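Local structure of FMN reductase (NADPH) (Bacillus subtilis, 3N2S) at residues L149-P152 and L156-F159; F77-D82 and Q119-A124; S61-N66 and D143-V148; K32-A37 and Y46-V51. The protein catalyses NADPH-dependent flavin reduction as an FMN-binding homodimer, and also reduces nitroaromatic compounds, quinones and azo dyes. One frame throughout, in Å; residues are numbered along the deposited sequence.

Interaction 1: residues L149-P152 and L156-F159; sequences LQTP and LPLF
The nearest thing to a flat group here is the puckered pyrrolidine ring of Pro157; Leu149 and Thr151 both approach the side to which its CG is tipped (C-gamma exo), and CG is the atom both side chains reach. Leu149 CD1 stands 4.3 Å from Pro157 CG, an ordinary apolar approach. Thr151 OG1 lies 4.2 Å from the same CG, arriving from a direction roughly at right angles to the leucine methyl. No hydrogen bond crosses between 149-152 and 156-159, so the contact is van der Waals packing of buried side chains.

The threonine is turned for two neighbours: with chi1 at 55° its OG1 faces the proline, while Thr151 CG2 packs on Ile49 CD1 of strand 46-51. Between the two touching residues, Gln150 is the first to leave the helix, with a positive phi of 52°. The chain turns there, and Leu149 and Thr151, on either side of it in sequence, both point their CB toward Pro157; Gln150 NE2 reaches back to hydrogen-bond Glu147 O.

Further along the second segment, Leu158 and Phe159 both face Phe79, which makes a classic beta bulge in the antiparallel sheet. The contact lies within the short connection from helix 142-149 into strand 155-164. Pro157 also packs on Leu142 and Thr146 of that helix and on Val78 of strand 75-82, while Leu158, pointing to the opposite layer, meets Leu111 and Ala114 of helix 104-127.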
loop_
_atom_site.group_PDB
_atom_site.type_symbol
_atom_site.label_atom_id
_atom_site.label_comp_id
_atom_site.label_asym_id
_atom_site.label_seq_id
_atom_site.Cartn_x
_atom_site.Cartn_y
_atom_site.Cartn_z
ATOM N N LEU A 149 12.171 15.233 10.460
ATOM C CA LEU A 149 10.729 15.487 10.365
ATOM C C LEU A 149 10.051 15.753 11.707
ATOM O O LEU A 149 8.870 16.102 11.724
ATOM C CB LEU A 149 10.041 14.318 9.636
ATOM C CG LEU A 149 10.589 13.947 8.239
ATOM C CD1 LEU A 149 9.940 12.674 7.734
ATOM C CD2 LEU A 149 10.381 15.073 7.241
ATOM N N GLN A 150 10.788 15.562 12.829
ATOM C CA GLN A 150 10.286 15.744 14.208
ATOM C C GLN A 150 8.988 14.945 14.418
ATOM O O GLN A 150 7.976 15.477 14.889
ATOM C CB GLN A 150 10.141 17.240 14.557
ATOM C CG GLN A 150 11.492 17.976 14.636
ATOM C CD GLN A 150 12.267 17.666 15.908
ATOM O OE1 GLN A 150 11.854 18.020 17.021
ATOM N NE2 GLN A 150 13.399 16.980 15.779
ATOM N N THR A 151 9.005 13.675 13.972
ATOM C CA THR A 151 7.822 12.825 14.102
ATOM C C THR A 151 7.739 12.288 15.519
ATOM O O THR A 151 8.749 11.863 16.071
ATOM C CB THR A 151 7.762 11.730 13.034
ATOM O OG1 THR A 151 8.968 10.969 13.064
ATOM C CG2 THR A 151 7.469 12.272 11.638
ATOM N N PRO A 152 6.539 12.298 16.125
ATOM C CA PRO A 152 6.415 11.812 17.510
ATOM C C PRO A 152 6.344 10.287 17.581
ATOM O O PRO A 152 6.465 9.601 16.550
ATOM C CB PRO A 152 5.118 12.479 17.976
ATOM C CG PRO A 152 4.263 12.536 16.699
ATOM C CD PRO A 152 5.246 12.764 15.577
ATOM N N LEU A 156 5.639 6.420 11.967
ATOM C CA LEU A 156 6.760 5.765 11.316
ATOM C C LEU A 156 6.893 6.212 9.855
ATOM O O LEU A 156 6.069 5.804 9.027
ATOM C CB LEU A 156 6.610 4.218 11.392
ATOM C CG LEU A 156 7.834 3.385 10.938
ATOM C CD1 LEU A 156 8.994 3.481 11.973
ATOM C CD2 LEU A 156 7.461 1.924 10.773
ATOM N N PRO A 157 7.950 6.976 9.490
ATOM C CA PRO A 157 8.147 7.305 8.057
ATOM C C PRO A 157 8.416 5.992 7.292
ATOM O O PRO A 157 9.125 5.127 7.783
ATOM C CB PRO A 157 9.369 8.236 8.064
ATOM C CG PRO A 157 9.479 8.739 9.521
ATOM C CD PRO A 157 9.040 7.535 10.323
ATOM N N LEU A 158 7.742 5.802 6.154
ATOM C CA LEU A 158 7.834 4.560 5.379
ATOM C C LEU A 158 8.632 4.761 4.106
ATOM O O LEU A 158 9.463 3.924 3.757
ATOM C CB LEU A 158 6.411 4.052 5.017
ATOM C CG LEU A 158 5.404 3.927 6.171
ATOM C CD1 LEU A 158 4.054 3.464 5.652
ATOM C CD2 LEU A 158 5.917 2.939 7.239
ATOM N N PHE A 159 8.321 5.838 3.375
ATOM C CA PHE A 159 8.989 6.168 2.103
ATOM C C PHE A 159 8.639 7.592 1.739
ATOM O O PHE A 159 7.616 8.116 2.189
ATOM C CB PHE A 159 8.536 5.229 0.950
ATOM C CG PHE A 159 7.030 5.065 0.858
ATOM C CD1 PHE A 159 6.254 5.996 0.176
ATOM C CD2 PHE A 159 6.389 3.984 1.467
ATOM C CE1 PHE A 159 4.873 5.868 0.137
ATOM C CE2 PHE A 159 4.997 3.855 1.418
ATOM C CZ PHE A 159 4.248 4.798 0.758
#

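Interaction 2: residues F77-D82 and Q119-A124; sequences FVFCAD and QNMSIA
Met121, modelled as selenomethionine, runs out from helix 104-127 and ends between Phe77 and Phe79 of the strand. From CB the chain goes straight on: CG is anti to the backbone N (chi1 -179°) and SE continues the extended line, so CB and CG serve to carry the selenium to the sheet. SE sits over the middle of one face of the Phe77 ring, 3.5 Å from its centroid and only 9° from the ring normal, a Met-aromatic contact almost square on the face. At chi3 (-72°) the chain bends, laying CE over the same face, 3.7 Å from Phe77 CE1, where it makes a CH-pi contact.

Phe79 meets the same selenium quite differently. Its ring presents its edge, with SE near the ring plane and 3.8 Å from Phe79 CZ; CE lies 3.9 Å from that carbon too. One selenium thus takes the face of one phenylalanine and the edge of the other.

Without the Phe77 ring, as with an alanine here, the end of Met121 is likely to lose the face it lies on and become freer to turn about its last bonds.

Leu30 and Ala34 of helix 24-35 and Leu161 of strand 155-164 also touch Met121, while Ile48 of strand 46-51 lies against both rings. The contact joins helix 104-127 to strand 75-82, one of the two inner strands of the sheet.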
loop_
_atom_site.group_PDB
_atom_site.type_symbol
_atom_site.label_atom_id
_atom_site.label_comp_id
_atom_site.label_asym_id
_atom_site.label_seq_id
_atom_site.Cartn_x
_atom_site.Cartn_y
_atom_site.Cartn_z
ATOM N N PHE A 77 7.213 14.483 -0.767
ATOM C CA PHE A 77 6.242 14.020 0.221
ATOM C C PHE A 77 6.810 12.846 1.006
ATOM O O PHE A 77 7.421 11.961 0.418
ATOM C CB PHE A 77 4.929 13.583 -0.456
ATOM C CG PHE A 77 4.191 14.651 -1.236
ATOM C CD1 PHE A 77 3.171 15.393 -0.640
ATOM C CD2 PHE A 77 4.453 14.857 -2.590
ATOM C CE1 PHE A 77 2.440 16.332 -1.380
ATOM C CE2 PHE A 77 3.746 15.827 -3.321
ATOM C CZ PHE A 77 2.738 16.548 -2.711
ATOM N N VAL A 78 6.587 12.818 2.329
ATOM C CA VAL A 78 7.010 11.667 3.134
ATOM C C VAL A 78 5.750 11.017 3.694
ATOM O O VAL A 78 5.000 11.665 4.439
ATOM C CB VAL A 78 8.085 11.955 4.229
ATOM C CG1 VAL A 78 8.403 10.681 5.029
ATOM C CG2 VAL A 78 9.357 12.528 3.603
ATOM N N PHE A 79 5.520 9.739 3.331
ATOM C CA PHE A 79 4.359 8.994 3.811
ATOM C C PHE A 79 4.714 8.292 5.087
ATOM O O PHE A 79 5.716 7.573 5.133
ATOM C CB PHE A 79 3.824 7.998 2.747
ATOM C CG PHE A 79 3.010 8.710 1.697
ATOM C CD1 PHE A 79 1.620 8.712 1.755
ATOM C CD2 PHE A 79 3.634 9.433 0.680
ATOM C CE1 PHE A 79 0.865 9.413 0.808
ATOM C CE2 PHE A 79 2.880 10.114 -0.281
ATOM C CZ PHE A 79 1.498 10.105 -0.204
ATOM N N CYS A 80 3.880 8.484 6.118
ATOM C CA CYS A 80 4.103 7.863 7.436
ATOM C C CYS A 80 2.947 7.014 7.851
ATOM O O CYS A 80 1.806 7.441 7.684
ATOM C CB CYS A 80 4.343 8.924 8.513
ATOM S SG CYS A 80 5.629 10.125 8.131
ATOM N N ALA A 81 3.240 5.891 8.551
ATOM C CA ALA A 81 2.229 5.121 9.268
ATOM C C ALA A 81 1.963 6.029 10.471
ATOM O O ALA A 81 2.916 6.586 11.038
ATOM C CB ALA A 81 2.800 3.774 9.713
ATOM N N ASP A 82 0.691 6.286 10.798
ATOM C CA ASP A 82 0.356 7.201 11.895
ATOM C C ASP A 82 -0.737 6.642 12.793
ATOM O O ASP A 82 -1.891 6.567 12.384
ATOM C CB ASP A 82 -0.051 8.603 11.350
ATOM C CG ASP A 82 -0.256 9.713 12.383
ATOM O OD1 ASP A 82 -0.588 9.399 13.541
ATOM O OD2 ASP A 82 -0.192 10.899 12.001
ATOM N N GLN A 119 -0.288 5.542 -3.540
ATOM C CA GLN A 119 -0.541 5.129 -4.920
ATOM C C GLN A 119 -1.630 5.963 -5.598
ATOM O O GLN A 119 -1.516 6.235 -6.794
ATOM C CB GLN A 119 -0.718 3.612 -5.067
ATOM C CG GLN A 119 -0.707 3.138 -6.534
ATOM C CD GLN A 119 0.471 3.557 -7.407
ATOM O OE1 GLN A 119 0.326 3.743 -8.626
ATOM N NE2 GLN A 119 1.650 3.744 -6.849
ATOM N N ASN A 120 -2.631 6.421 -4.828
ATOM C CA ASN A 120 -3.645 7.353 -5.341
ATOM C C ASN A 120 -2.958 8.666 -5.727
ATOM O O ASN A 120 -3.233 9.216 -6.801
ATOM C CB ASN A 120 -4.711 7.631 -4.288
ATOM C CG ASN A 120 -6.026 6.941 -4.557
ATOM O OD1 ASN A 120 -7.015 7.155 -3.863
ATOM N ND2 ASN A 120 -6.064 6.098 -5.558
HETATM N N MSE A 121 -2.048 9.162 -4.858
HETATM C CA MSE A 121 -1.286 10.381 -5.166
HETATM C C MSE A 121 -0.457 10.191 -6.442
HETATM O O MSE A 121 -0.405 11.095 -7.280
HETATM C CB MSE A 121 -0.358 10.798 -3.990
HETATM C CG MSE A 121 0.408 12.091 -4.307
HETATM SE SE MSE A 121 1.526 12.783 -2.905
HETATM C CE MSE A 121 0.120 13.439 -1.639
ATOM N N SER A 122 0.190 9.011 -6.587
ATOM C CA SER A 122 1.041 8.731 -7.738
ATOM C C SER A 122 0.226 8.763 -9.041
ATOM O O SER A 122 0.642 9.417 -10.006
ATOM C CB SER A 122 1.756 7.385 -7.572
ATOM O OG SER A 122 2.646 7.442 -6.462
ATOM N N ILE A 123 -0.932 8.085 -9.056
ATOM C CA ILE A 123 -1.808 8.053 -10.253
ATOM C C ILE A 123 -2.328 9.465 -10.564
ATOM O O ILE A 123 -2.343 9.875 -11.735
ATOM C CB ILE A 123 -2.943 7.025 -10.111
ATOM C CG1 ILE A 123 -2.396 5.584 -9.940
ATOM C CG2 ILE A 123 -3.917 7.077 -11.301
ATOM C CD1 ILE A 123 -3.440 4.751 -9.075
ATOM N N ALA A 124 -2.752 10.197 -9.526
ATOM C CA ALA A 124 -3.216 11.581 -9.717
ATOM C C ALA A 124 -2.097 12.428 -10.345
ATOM O O ALA A 124 -2.352 13.107 -11.344
ATOM C CB ALA A 124 -3.659 12.172 -8.393
#

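Interaction 3: residues S61-N66 and D143-V148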
loop_
_atom_site.group_PDB
_atom_site.type_symbol
_atom_site.label_atom_id
_atom_site.label_comp_id
_atom_site.label_asym_id
_atom_site.label_seq_id
_atom_site.Cartn_x
_atom_site.Cartn_y
_atom_site.Cartn_z
ATOM N N SER A 61 17.846 13.416 1.255
ATOM C CA SER A 61 18.534 12.884 0.078
ATOM C C SER A 61 19.773 12.084 0.532
ATOM O O SER A 61 19.980 10.964 0.070
ATOM C CB SER A 61 18.967 14.029 -0.845
ATOM O OG SER A 61 19.839 13.525 -1.842
ATOM N N VAL A 62 20.579 12.668 1.448
ATOM C CA VAL A 62 21.798 12.031 1.978
ATOM C C VAL A 62 21.443 10.746 2.710
ATOM O O VAL A 62 22.018 9.685 2.409
ATOM C CB VAL A 62 22.635 12.990 2.870
ATOM C CG1 VAL A 62 23.796 12.250 3.538
ATOM C CG2 VAL A 62 23.153 14.154 2.044
ATOM N N LEU A 63 20.474 10.827 3.647
ATOM C CA LEU A 63 20.020 9.662 4.420
ATOM C C LEU A 63 19.496 8.570 3.502
ATOM O O LEU A 63 19.721 7.398 3.780
ATOM C CB LEU A 63 18.967 10.065 5.487
ATOM C CG LEU A 63 19.445 11.060 6.566
ATOM C CD1 LEU A 63 18.263 11.645 7.360
ATOM C CD2 LEU A 63 20.503 10.438 7.469
ATOM N N ALA A 64 18.865 8.946 2.372
ATOM C CA ALA A 64 18.311 7.999 1.389
ATOM C C ALA A 64 19.386 7.302 0.512
ATOM O O ALA A 64 19.075 6.423 -0.303
ATOM C CB ALA A 64 17.268 8.699 0.520
ATOM N N GLY A 65 20.641 7.689 0.706
ATOM C CA GLY A 65 21.782 7.149 -0.019
ATOM C C GLY A 65 22.227 8.028 -1.178
ATOM O O GLY A 65 22.691 7.508 -2.195
ATOM N N ASN A 66 22.101 9.359 -1.037
ATOM C CA ASN A 66 22.452 10.364 -2.056
ATOM C C ASN A 66 21.631 10.218 -3.328
ATOM O O ASN A 66 22.120 9.787 -4.380
ATOM C CB ASN A 66 23.971 10.425 -2.331
ATOM C CG ASN A 66 24.745 10.803 -1.104
ATOM O OD1 ASN A 66 24.579 11.878 -0.552
ATOM N ND2 ASN A 66 25.550 9.901 -0.624
ATOM N N ASP A 143 15.966 6.711 12.335
ATOM C CA ASP A 143 16.171 7.493 13.563
ATOM C C ASP A 143 16.530 8.924 13.190
ATOM O O ASP A 143 15.980 9.855 13.759
ATOM C CB ASP A 143 17.246 6.865 14.470
ATOM C CG ASP A 143 17.116 7.249 15.949
ATOM O OD1 ASP A 143 17.242 8.455 16.267
ATOM O OD2 ASP A 143 16.932 6.338 16.789
ATOM N N LYS A 144 17.378 9.108 12.165
ATOM C CA LYS A 144 17.747 10.444 11.705
ATOM C C LYS A 144 16.616 11.099 10.919
ATOM O O LYS A 144 16.426 12.304 11.041
ATOM C CB LYS A 144 19.072 10.421 10.925
ATOM C CG LYS A 144 20.247 10.047 11.829
ATOM C CD LYS A 144 21.597 10.129 11.132
ATOM C CE LYS A 144 22.724 9.557 11.972
ATOM N NZ LYS A 144 22.861 10.237 13.290
ATOM N N VAL A 145 15.847 10.319 10.138
ATOM C CA VAL A 145 14.686 10.815 9.379
ATOM C C VAL A 145 13.611 11.355 10.355
ATOM O O VAL A 145 13.109 12.469 10.154
ATOM C CB VAL A 145 14.137 9.742 8.395
ATOM C CG1 VAL A 145 12.803 10.166 7.795
ATOM C CG2 VAL A 145 15.155 9.452 7.283
ATOM N N THR A 146 13.353 10.613 11.477
ATOM C CA THR A 146 12.379 11.065 12.472
ATOM C C THR A 146 12.840 12.367 13.137
ATOM O O THR A 146 11.992 13.187 13.496
ATOM C CB THR A 146 12.038 9.966 13.501
ATOM O OG1 THR A 146 13.206 9.598 14.229
ATOM C CG2 THR A 146 11.401 8.731 12.860
ATOM N N GLU A 147 14.176 12.582 13.265
ATOM C CA GLU A 147 14.712 13.827 13.818
ATOM C C GLU A 147 14.521 14.974 12.818
ATOM O O GLU A 147 14.171 16.076 13.233
ATOM C CB GLU A 147 16.206 13.700 14.165
ATOM C CG GLU A 147 16.532 12.736 15.281
ATOM C CD GLU A 147 17.970 12.897 15.721
ATOM O OE1 GLU A 147 18.791 12.004 15.418
ATOM O OE2 GLU A 147 18.291 13.950 16.319
ATOM N N VAL A 148 14.749 14.722 11.498
ATOM C CA VAL A 148 14.566 15.748 10.454
ATOM C C VAL A 148 13.087 16.203 10.433
ATOM O O VAL A 148 12.793 17.405 10.401
ATOM C CB VAL A 148 15.035 15.239 9.050
ATOM C CG1 VAL A 148 14.596 16.176 7.925
ATOM C CG2 VAL A 148 16.539 15.022 9.000
#
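Behind the face that Lys144, Val145 and Val148 turn to Leu63, Thr146 OG1 donates a hydrogen bond to Asp143 O at 2.8 Å, one turn back in its own helix. The hydroxyl stands 36° out of the carbonyl plane, and Thr146 OG1 is also hydrogen-bonded with Tyr240 OH of helix 237-243.

Across the contact everything converges on the fork of Leu63. Chi1 at -62° sends the fork toward helix 142-149, where CD1 lies 3.8 Å from Val145 CG2 and 4.1 Å from Val148 CG2. CD2 lies closest to the lysine, which CD1 also touches through CB: it is 3.7 Å from Lys144 CB and 3.8 Å from Lys144 CD, the aliphatic chain crossing the leucine at about a right angle before its amino end leads away.

The end of helix 54-63 packs here on the side of helix 142-149, stopping in a Schellman motif. Gly65 N bonds Val62 O, and Asn66 N makes a weak bond to Ser61 O. Gly65 has the positive phi (99°) at which a side chain would jam against the preceding carbonyl.

Cutting Leu63 back to an alanine is likely to open a gap beside Val145 and Val148 and leave the Lys144 chain unsupported. Just beyond, Ala64 O accepts a bond from NE2 of Gln67, a residue of the FMN pocket.

Interaction 4: residues K32-A37 and Y46-V51; sequences KSAQAA and YSIIGV
The last turn of helix 24-35 runs over the start of strand 46-51, with CA of Ala34 9.2 Å from CA of Ile48 and CA of Gln35 9.4 Å from CA of Tyr46. Ala34 and Ile48 bridge part of that separation, and the long Tyr46 side chain the rest. Ala34 CB meets Ile48 CD1 at 3.9 Å, the isoleucine chain having CG1 anti to its carbonyl carbon (chi1 -53°).

The chi1 of Tyr46, 58°, places the ring between backbone N and carbonyl carbon and aims the hydroxyl at Gln35; OH comes to 3.3 Å from Gln35 CA, which lies near the ring plane at its edge. The hydroxyl and the carbonyl of Ala37, in the loop after the helix, share a water, hydrogen-bonded to Tyr46 OH at 2.7 Å and to Ala37 O at 2.9 Å.

In this alpha-beta-alpha sandwich strand 46-51 is outermost within its own chain, yet the sheet runs on across the dimer, since Ile48 to Gly50 pair in parallel with a strand of the second subunit. Arg175 of the second subunit, itself an FMN-pocket residue, hydrogen-bonds both Gln35 O and Ala37 O. The chain after Ala37 enters Ser38, Thr39 and Ser40, which also line a flavin site.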
loop_
_atom_site.group_PDB
_atom_site.type_symbol
_atom_site.label_atom_id
_atom_site.label_comp_id
_atom_site.label_asym_id
_atom_site.label_seq_id
_atom_site.Cartn_x
_atom_site.Cartn_y
_atom_site.Cartn_z
ATOM N N LYS A 32 -5.655 15.515 -1.495
ATOM C CA LYS A 32 -7.067 15.077 -1.540
ATOM C C LYS A 32 -7.202 13.723 -2.250
ATOM O O LYS A 32 -7.988 12.881 -1.819
ATOM C CB LYS A 32 -7.965 16.131 -2.238
ATOM C CG LYS A 32 -8.188 17.396 -1.398
ATOM C CD LYS A 32 -8.936 18.486 -2.173
ATOM C CE LYS A 32 -10.359 18.144 -2.547
ATOM N NZ LYS A 32 -10.885 19.057 -3.596
ATOM N N SER A 33 -6.450 13.530 -3.346
ATOM C CA SER A 33 -6.466 12.274 -4.097
ATOM C C SER A 33 -5.981 11.125 -3.222
ATOM O O SER A 33 -6.620 10.070 -3.185
ATOM C CB SER A 33 -5.597 12.384 -5.345
ATOM O OG SER A 33 -6.186 13.291 -6.265
ATOM N N ALA A 34 -4.881 11.346 -2.493
ATOM C CA ALA A 34 -4.304 10.385 -1.543
ATOM C C ALA A 34 -5.358 10.012 -0.497
ATOM O O ALA A 34 -5.630 8.833 -0.292
ATOM C CB ALA A 34 -3.086 11.005 -0.855
ATOM N N GLN A 35 -5.995 11.038 0.130
ATOM C CA GLN A 35 -6.995 10.818 1.168
ATOM C C GLN A 35 -8.208 10.027 0.718
ATOM O O GLN A 35 -8.806 9.340 1.538
ATOM C CB GLN A 35 -7.448 12.158 1.783
ATOM C CG GLN A 35 -6.364 12.879 2.567
ATOM C CD GLN A 35 -6.989 14.014 3.316
ATOM O OE1 GLN A 35 -7.461 13.852 4.449
ATOM N NE2 GLN A 35 -6.949 15.183 2.710
ATOM N N ALA A 36 -8.567 10.109 -0.578
ATOM C CA ALA A 36 -9.745 9.443 -1.152
ATOM C C ALA A 36 -9.637 7.915 -1.196
ATOM O O ALA A 36 -10.635 7.246 -1.429
ATOM C CB ALA A 36 -10.009 9.993 -2.550
ATOM N N ALA A 37 -8.432 7.355 -0.967
ATOM C CA ALA A 37 -8.230 5.898 -0.974
ATOM C C ALA A 37 -9.042 5.240 0.137
ATOM O O ALA A 37 -9.317 5.860 1.166
ATOM C CB ALA A 37 -6.740 5.572 -0.777
ATOM N N TYR A 46 -2.507 7.236 8.659
ATOM C CA TYR A 46 -1.323 7.783 7.997
ATOM C C TYR A 46 -1.247 9.296 8.108
ATOM O O TYR A 46 -2.244 9.968 8.402
ATOM C CB TYR A 46 -1.295 7.354 6.498
ATOM C CG TYR A 46 -2.521 7.790 5.726
ATOM C CD1 TYR A 46 -2.554 9.017 5.070
ATOM C CD2 TYR A 46 -3.676 7.011 5.720
ATOM C CE1 TYR A 46 -3.711 9.467 4.440
ATOM C CE2 TYR A 46 -4.837 7.442 5.087
ATOM C CZ TYR A 46 -4.852 8.673 4.452
ATOM O OH TYR A 46 -5.999 9.088 3.833
ATOM N N SER A 47 -0.062 9.831 7.809
ATOM C CA SER A 47 0.233 11.246 7.696
ATOM C C SER A 47 1.153 11.446 6.524
ATOM O O SER A 47 1.868 10.519 6.124
ATOM C CB SER A 47 0.854 11.798 8.979
ATOM O OG SER A 47 -0.200 12.263 9.803
ATOM N N ILE A 48 1.077 12.635 5.916
ATOM C CA ILE A 48 1.881 13.005 4.756
ATOM C C ILE A 48 2.639 14.265 5.117
ATOM O O ILE A 48 2.020 15.279 5.444
ATOM C CB ILE A 48 0.998 13.207 3.495
ATOM C CG1 ILE A 48 0.081 11.986 3.225
ATOM C CG2 ILE A 48 1.861 13.572 2.271
ATOM C CD1 ILE A 48 -1.087 12.246 2.204
ATOM N N ILE A 49 3.971 14.210 5.078
ATOM C CA ILE A 49 4.761 15.404 5.388
ATOM C C ILE A 49 5.316 15.949 4.073
ATOM O O ILE A 49 6.095 15.268 3.411
ATOM C CB ILE A 49 5.864 15.149 6.455
ATOM C CG1 ILE A 49 5.236 14.518 7.743
ATOM C CG2 ILE A 49 6.619 16.480 6.786
ATOM C CD1 ILE A 49 6.191 13.997 8.702
ATOM N N GLY A 50 4.897 17.158 3.709
ATOM C CA GLY A 50 5.374 17.832 2.509
ATOM C C GLY A 50 6.656 18.589 2.821
ATOM O O GLY A 50 6.650 19.551 3.605
ATOM N N VAL A 51 7.771 18.127 2.248
ATOM C CA VAL A 51 9.095 18.706 2.518
ATOM C C VAL A 51 9.528 19.657 1.387
ATOM O O VAL A 51 9.761 19.232 0.248
ATOM C CB VAL A 51 10.165 17.628 2.848
ATOM C CG1 VAL A 51 11.461 18.268 3.384
ATOM C CG2 VAL A 51 9.626 16.612 3.860
HETATM O O HOH W 1 -7.434 6.948 3.149
#

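Along the chain interaction 4 comes first; interaction 3 then spans the whole of interaction 2, and interaction 1 follows directly after interaction 3. Interactions 1, 2 and 4 share the antiparallel sheet, on strands 155-164, 75-82 and 46-51, which lie side by side. Interactions 2 and 4 have centres about 5 Å apart and are joined by the hydrogen bond of Asp82 OD2 with Ser47 OG; interactions 1 and 3, with centres about 10 Å apart, meet where helix 142-149 leads through 149-152 into strand 155-164. Interactions 3 and 4, about 20 Å apart between centres, do not touch. Helices thus pack on both faces of one sheet, and interactions 1, 2 and 4 also reach the second subunit, so the core takes part in the dimer interface.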